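Local atomic coordinates of hyaluronidase (Thermobaculum terrenum, PDB entry 5DIY), a protein that probably hydrolyses O-linked N-acetylglucosamine, as a glycoside hydrolase of family 84 with a TIM-barrel domain. Residues Asp384-Asn395 against Ser411-Leu422. Sequence-based numbering, arbitrary orientation.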
# COMPACT_ATOMS: atom_id res chain seq x y z
N ASP C 384 16.59 -16.74 12.97
CA ASP C 384 17.85 -17.01 13.68
C ASP C 384 17.73 -16.68 15.16
O ASP C 384 18.24 -17.41 16.01
CB ASP C 384 19.03 -16.19 13.10
CG ASP C 384 19.45 -16.62 11.70
OD1 ASP C 384 19.23 -17.78 11.30
OD2 ASP C 384 20.01 -15.77 10.98
N TYR C 385 17.03 -15.59 15.47
CA TYR C 385 16.91 -15.13 16.86
C TYR C 385 15.97 -16.03 17.67
O TYR C 385 16.24 -16.33 18.83
CB TYR C 385 16.47 -13.66 16.94
CG TYR C 385 17.26 -12.69 16.08
CD1 TYR C 385 18.54 -13.00 15.57
CD2 TYR C 385 16.75 -11.43 15.80
CE1 TYR C 385 19.25 -12.09 14.79
CE2 TYR C 385 17.45 -10.51 15.03
CZ TYR C 385 18.70 -10.85 14.53
OH TYR C 385 19.39 -9.94 13.76
N LEU C 386 14.87 -16.46 17.05
CA LEU C 386 13.96 -17.43 17.68
C LEU C 386 14.66 -18.74 18.02
O LEU C 386 14.38 -19.34 19.06
CB LEU C 386 12.76 -17.73 16.78
CG LEU C 386 11.67 -16.67 16.73
CD1 LEU C 386 10.67 -17.01 15.63
CD2 LEU C 386 10.96 -16.55 18.08
N ASP C 387 15.55 -19.18 17.14
CA ASP C 387 16.38 -20.35 17.36
C ASP C 387 17.22 -20.23 18.64
O ASP C 387 17.32 -21.18 19.42
CB ASP C 387 17.30 -20.58 16.14
CG ASP C 387 17.68 -22.03 15.93
OD1 ASP C 387 17.17 -22.93 16.65
OD2 ASP C 387 18.50 -22.29 15.02
N GLN C 388 17.79 -19.06 18.87
CA GLN C 388 18.51 -18.78 20.12
C GLN C 388 17.58 -18.68 21.34
O GLN C 388 17.99 -19.05 22.44
CB GLN C 388 19.37 -17.52 19.97
CG GLN C 388 20.49 -17.68 18.94
CD GLN C 388 21.49 -18.75 19.33
OE1 GLN C 388 21.86 -18.87 20.49
NE2 GLN C 388 21.91 -19.55 18.35
N ALA C 389 16.35 -18.20 21.16
CA ALA C 389 15.35 -18.25 22.24
C ALA C 389 15.01 -19.69 22.64
O ALA C 389 14.84 -19.98 23.82
CB ALA C 389 14.08 -17.50 21.84
N MET C 390 14.92 -20.56 21.64
CA MET C 390 14.72 -22.01 21.85
C MET C 390 15.81 -22.60 22.74
O MET C 390 15.51 -23.33 23.70
CB MET C 390 14.72 -22.72 20.49
CG MET C 390 14.60 -24.24 20.52
SD MET C 390 12.93 -24.72 20.93
CE MET C 390 13.17 -26.47 21.23
N ILE C 391 17.06 -22.28 22.43
CA ILE C 391 18.19 -22.78 23.19
C ILE C 391 18.14 -22.26 24.63
O ILE C 391 18.37 -23.02 25.57
CB ILE C 391 19.54 -22.38 22.54
CG1 ILE C 391 19.69 -23.08 21.18
CG2 ILE C 391 20.72 -22.75 23.44
CD1 ILE C 391 20.61 -22.34 20.23
N THR C 392 17.82 -20.98 24.78
CA THR C 392 17.76 -20.36 26.10
C THR C 392 16.69 -21.02 26.98
O THR C 392 17.00 -21.44 28.10
CB THR C 392 17.51 -18.84 25.99
OG1 THR C 392 18.55 -18.26 25.19
CG2 THR C 392 17.50 -18.17 27.36
N PHE C 393 15.47 -21.14 26.46
CA PHE C 393 14.37 -21.78 27.20
C PHE C 393 14.64 -23.25 27.54
O PHE C 393 14.36 -23.68 28.66
CB PHE C 393 13.04 -21.71 26.42
CG PHE C 393 12.30 -20.40 26.56
CD1 PHE C 393 11.97 -19.89 27.81
CD2 PHE C 393 11.89 -19.70 25.43
CE1 PHE C 393 11.27 -18.70 27.94
CE2 PHE C 393 11.18 -18.51 25.55
CZ PHE C 393 10.87 -18.00 26.80
N SER C 394 15.17 -24.01 26.58
CA SER C 394 15.50 -25.43 26.81
C SER C 394 16.46 -25.61 27.99
O SER C 394 16.26 -26.47 28.84
CB SER C 394 16.13 -26.05 25.56
OG SER C 394 15.32 -25.86 24.41
N ASN C 395 17.49 -24.78 28.04
CA ASN C 395 18.48 -24.83 29.11
C ASN C 395 18.00 -24.26 30.44
O ASN C 395 18.47 -24.68 31.49
CB ASN C 395 19.77 -24.18 28.66
CG ASN C 395 20.46 -25.02 27.60
OD1 ASN C 395 20.88 -26.12 27.89
ND2 ASN C 395 20.53 -24.52 26.38
N SER C 411 24.09 -26.42 32.36
CA SER C 411 23.59 -25.66 31.21
C SER C 411 23.25 -24.18 31.48
O SER C 411 22.68 -23.50 30.62
CB SER C 411 22.36 -26.37 30.64
OG SER C 411 21.34 -26.49 31.61
N LEU C 412 23.60 -23.69 32.67
CA LEU C 412 23.47 -22.26 33.00
C LEU C 412 24.31 -21.40 32.05
O LEU C 412 23.90 -20.29 31.70
CB LEU C 412 23.90 -21.99 34.45
CG LEU C 412 23.40 -20.68 35.08
CD1 LEU C 412 21.89 -20.73 35.30
CD2 LEU C 412 24.12 -20.40 36.39
N GLN C 413 25.46 -21.92 31.64
CA GLN C 413 26.36 -21.26 30.68
C GLN C 413 25.67 -21.01 29.32
O GLN C 413 25.74 -19.91 28.78
CB GLN C 413 27.64 -22.08 30.47
CG GLN C 413 28.82 -21.30 29.92
CD GLN C 413 30.06 -22.17 29.73
OE1 GLN C 413 30.11 -22.99 28.81
NE2 GLN C 413 31.06 -22.00 30.59
N LYS C 414 25.00 -22.04 28.80
CA LYS C 414 24.26 -21.92 27.53
C LYS C 414 23.08 -20.94 27.64
O LYS C 414 22.80 -20.23 26.68
CB LYS C 414 23.77 -23.30 27.05
CG LYS C 414 24.89 -24.25 26.67
CD LYS C 414 24.42 -25.69 26.56
CE LYS C 414 23.86 -26.01 25.18
NZ LYS C 414 23.36 -27.42 25.11
N ALA C 415 22.42 -20.90 28.80
CA ALA C 415 21.33 -19.96 29.05
C ALA C 415 21.83 -18.51 29.13
O ALA C 415 21.33 -17.65 28.40
CB ALA C 415 20.59 -20.33 30.33
N LEU C 416 22.81 -18.26 30.00
CA LEU C 416 23.48 -16.95 30.11
C LEU C 416 23.99 -16.44 28.78
O LEU C 416 23.84 -15.26 28.46
CB LEU C 416 24.66 -17.00 31.09
CG LEU C 416 24.34 -17.16 32.58
CD1 LEU C 416 25.59 -17.59 33.34
CD2 LEU C 416 23.77 -15.87 33.16
N GLN C 417 24.61 -17.33 28.02
CA GLN C 417 25.13 -17.01 26.69
C GLN C 417 24.02 -16.59 25.72
O GLN C 417 24.21 -15.67 24.92
CB GLN C 417 25.88 -18.22 26.14
CG GLN C 417 26.53 -18.06 24.78
CD GLN C 417 27.41 -19.24 24.44
OE1 GLN C 417 27.18 -19.94 23.44
NE2 GLN C 417 28.42 -19.49 25.27
N GLY C 418 22.87 -17.26 25.79
CA GLY C 418 21.70 -16.90 25.01
C GLY C 418 21.13 -15.54 25.37
O GLY C 418 20.73 -14.80 24.48
N ARG C 419 21.11 -15.20 26.66
CA ARG C 419 20.66 -13.87 27.10
C ARG C 419 21.51 -12.77 26.49
O ARG C 419 20.98 -11.78 26.02
CB ARG C 419 20.70 -13.73 28.62
CG ARG C 419 19.69 -14.59 29.36
CD ARG C 419 19.60 -14.21 30.83
NE ARG C 419 18.66 -13.09 31.08
CZ ARG C 419 18.99 -11.84 31.41
NH1 ARG C 419 20.26 -11.46 31.55
NH2 ARG C 419 18.03 -10.94 31.61
N THR C 420 22.83 -12.97 26.52
CA THR C 420 23.79 -12.06 25.91
C THR C 420 23.49 -11.86 24.43
O THR C 420 23.39 -10.73 23.96
CB THR C 420 25.24 -12.59 26.09
OG1 THR C 420 25.51 -12.72 27.49
CG2 THR C 420 26.27 -11.68 25.46
N TYR C 421 23.35 -12.98 23.71
CA TYR C 421 23.05 -12.95 22.28
C TYR C 421 21.75 -12.19 22.00
O TYR C 421 21.70 -11.36 21.10
CB TYR C 421 22.97 -14.37 21.71
CG TYR C 421 22.61 -14.41 20.24
CD1 TYR C 421 21.28 -14.34 19.82
CD2 TYR C 421 23.60 -14.52 19.26
CE1 TYR C 421 20.95 -14.37 18.46
CE2 TYR C 421 23.28 -14.56 17.91
CZ TYR C 421 21.95 -14.49 17.52
OH TYR C 421 21.63 -14.53 16.19
N LEU C 422 20.70 -12.48 22.77
CA LEU C 422 19.39 -11.86 22.55
C LEU C 422 19.43 -10.36 22.81
O LEU C 422 18.88 -9.59 22.02
CB LEU C 422 18.31 -12.54 23.39
CG LEU C 422 17.92 -13.94 22.91
CD1 LEU C 422 16.95 -14.57 23.89
CD2 LEU C 422 17.34 -13.92 21.51
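One face of the Tyr421 ring carries Gln388, whose CG lies 3.7 Å from the ring centroid, 25° off its normal, in a CH-pi contact displaced toward the rim. Tyr421 OH comes 3.5 Å from Tyr385 CD1, at the edge of that ring and near its plane, and the two side chains cross at about a right angle. Tyr421 gets there with CG anti to the backbone N (chi1 178°), which sends the ring past Gln388, with the hydroxyl reaching Tyr385. The Asn395 amide lies against Lys414 and Ser411: ND2 is 3.5 Å from Lys414 CB, and OD1 is 3.1 Å from Ser411 CB. ND2 also donates to Ile391 O of its own helix (2.8 Å), from above the carbonyl plane, fixing the amide's turn. With an alanine here, Lys414 CB and Ser411 CB would probably lose the group that packs against them, and Ile391 O its second donor. Between these ends Thr392 is a knob among Ala415, Gly418, Arg419 and Leu422; its OG1, 3.4 Å from Gly418 CA, would clash with any CB there, and is bonded to Gln388 O (2.9 Å). The helices are near-antiparallel, at 145° with axes 8.2 Å apart, in the helical region away from the sugar site; helix 440-451 adds Val448 against Leu422. Across the pair the sole hydrogen bond is a weak one from Ser411 OG to Asn395 O, so cohesion rests mainly on van der Waals and CH-pi contact, much of it made by polar side chains, while the Thr392 hydroxyl and one N-H of the Asn395 amide are turned back to their own helix.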